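Long-range contact in SusD homolog (PDB 4MRU), which probably binds mucin O-glycans at the bacterial surface, as a SusD-like outer-membrane lipoprotein of a gut Bacteroides: residues 250-254 / 313-317. Numbering follows the deposited sequence.
Sequences LCFND and NRLMT
Arg314 lays its aliphatic chain over one face of the Phe252 ring, with CD 3.6 Å from the ring centroid and almost on the ring normal. Bent at chi3 (-80°), the chain carries the guanidinium off to one side, its CZ 5.0 Å from the same centroid in an off-centre cation-pi contact. The two planes stand 70° apart, and NH1 comes up to CE2. The selenium of selenomethionine Met316 approaches the ring obliquely, SE lying 3.7 Å from Phe252 CD2, a Met-aromatic contact, and also sits over one face of the guanidinium. This is the tightly packed side, where Tyr43 of helix 40-54 touches both Phe252 and Arg314, and Phe58 meets the ring. Without this ring, as with an alanine here, Arg314 CD and the Met316 selenium would probably lose the surface they pack against and face a gap. The contact joins helix 248-254 to the loop leading from helix 304-309 to strand 322-325, within the SusD-like fold. Further in, buried Asn313 ND2 makes a weak bond to Phe252 O, an acceptor shared with Arg259. Toward solvent, on the Asn253 and Thr317 side, the grip is polar and looser. Asn253 ND2 donates to Met316 O (3.0 Å, 162°), which lies in the amide plane of Asn253 although the donor stands above the carbonyl plane. A water lies 2.7 Å from Asn253 OD1, also within reach of Arg314 O, and accepts from Met316 N.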
loop_
_atom_site.group_PDB
_atom_site.type_symbol
_atom_site.label_atom_id
_atom_site.label_comp_id
_atom_site.label_asym_id
_atom_site.label_seq_id
_atom_site.Cartn_x
_atom_site.Cartn_y
_atom_site.Cartn_z
ATOM N N LEU A 250 -15.494 2.995 10.840
ATOM C CA LEU A 250 -16.816 3.445 10.411
ATOM C C LEU A 250 -17.151 2.908 9.009
ATOM O O LEU A 250 -18.275 2.449 8.779
ATOM C CB LEU A 250 -16.930 4.974 10.375
ATOM C CG LEU A 250 -16.866 5.618 11.751
ATOM C CD1 LEU A 250 -16.643 7.121 11.590
ATOM C CD2 LEU A 250 -18.111 5.313 12.580
ATOM N N CYS A 251 -16.190 2.995 8.090
ATOM C CA CYS A 251 -16.407 2.677 6.675
ATOM C C CYS A 251 -16.891 1.251 6.495
ATOM O O CYS A 251 -17.686 0.978 5.597
ATOM C CB CYS A 251 -15.125 2.870 5.846
ATOM S SG CYS A 251 -14.440 4.564 5.927
ATOM N N PHE A 252 -16.398 0.346 7.343
ATOM C CA PHE A 252 -16.619 -1.073 7.174
ATOM C C PHE A 252 -17.702 -1.581 8.107
ATOM O O PHE A 252 -18.545 -2.357 7.709
ATOM C CB PHE A 252 -15.320 -1.833 7.439
ATOM C CG PHE A 252 -14.233 -1.523 6.450
ATOM C CD1 PHE A 252 -14.149 -2.211 5.255
ATOM C CD2 PHE A 252 -13.298 -0.538 6.729
ATOM C CE1 PHE A 252 -13.169 -1.924 4.329
ATOM C CE2 PHE A 252 -12.284 -0.261 5.830
ATOM C CZ PHE A 252 -12.226 -0.941 4.618
ATOM N N ASN A 253 -17.661 -1.149 9.354
ATOM C CA ASN A 253 -18.537 -1.674 10.398
ATOM C C ASN A 253 -19.861 -0.937 10.514
ATOM O O ASN A 253 -20.845 -1.537 10.893
ATOM C CB ASN A 253 -17.825 -1.645 11.758
ATOM C CG ASN A 253 -16.758 -2.720 11.885
ATOM O OD1 ASN A 253 -16.610 -3.605 11.025
ATOM N ND2 ASN A 253 -15.994 -2.653 12.977
ATOM N N ASP A 254 -19.876 0.358 10.284
ATOM C CA ASP A 254 -21.044 1.196 10.637
ATOM C C ASP A 254 -21.710 1.695 9.403
ATOM O O ASP A 254 -22.882 1.478 9.238
ATOM C CB ASP A 254 -20.638 2.353 11.563
ATOM C CG ASP A 254 -19.980 1.816 12.861
ATOM O OD1 ASP A 254 -20.599 0.961 13.531
ATOM O OD2 ASP A 254 -18.804 2.105 13.109
ATOM N N ASN A 313 -16.908 -9.213 5.800
ATOM C CA ASN A 313 -16.277 -7.942 6.138
ATOM C C ASN A 313 -14.845 -8.174 6.570
ATOM O O ASN A 313 -14.470 -9.291 6.895
ATOM C CB ASN A 313 -17.041 -7.288 7.295
ATOM C CG ASN A 313 -16.714 -5.821 7.492
ATOM O OD1 ASN A 313 -15.933 -5.219 6.770
ATOM N ND2 ASN A 313 -17.308 -5.252 8.502
ATOM N N ARG A 314 -14.023 -7.140 6.577
ATOM C CA ARG A 314 -12.829 -7.244 7.360
ATOM C C ARG A 314 -13.202 -7.293 8.838
ATOM O O ARG A 314 -14.239 -6.818 9.223
ATOM C CB ARG A 314 -11.831 -6.110 7.049
ATOM C CG ARG A 314 -12.242 -4.724 7.385
ATOM C CD ARG A 314 -11.118 -3.753 6.954
ATOM N NE ARG A 314 -10.023 -3.731 7.933
ATOM C CZ ARG A 314 -9.231 -2.678 8.163
ATOM N NH1 ARG A 314 -9.340 -1.559 7.451
ATOM N NH2 ARG A 314 -8.324 -2.746 9.100
ATOM N N LEU A 315 -12.313 -7.892 9.637
ATOM C CA LEU A 315 -12.463 -8.001 11.091
ATOM C C LEU A 315 -11.653 -6.883 11.721
ATOM O O LEU A 315 -10.435 -6.891 11.650
ATOM C CB LEU A 315 -11.973 -9.354 11.571
ATOM C CG LEU A 315 -12.062 -9.598 13.087
ATOM C CD1 LEU A 315 -13.528 -9.568 13.531
ATOM C CD2 LEU A 315 -11.381 -10.896 13.473
HETATM N N MSE A 316 -12.324 -5.872 12.250
HETATM C CA MSE A 316 -11.657 -4.783 12.898
HETATM C C MSE A 316 -12.527 -4.163 13.947
HETATM O O MSE A 316 -13.761 -4.394 13.987
HETATM C CB MSE A 316 -11.325 -3.728 11.842
HETATM C CG MSE A 316 -12.561 -2.974 11.365
HETATM SE SE MSE A 316 -11.955 -1.708 9.969
HETATM C CE MSE A 316 -10.601 -0.778 11.028
ATOM N N THR A 317 -11.897 -3.378 14.819
ATOM C CA THR A 317 -12.602 -2.646 15.880
ATOM C C THR A 317 -12.172 -1.205 15.831
ATOM O O THR A 317 -11.115 -0.890 15.258
ATOM C CB THR A 317 -12.310 -3.193 17.305
ATOM O OG1 THR A 317 -11.041 -2.691 17.781
ATOM C CG2 THR A 317 -12.330 -4.749 17.339
HETATM O O HOH W 1 -15.297 -5.918 11.491
#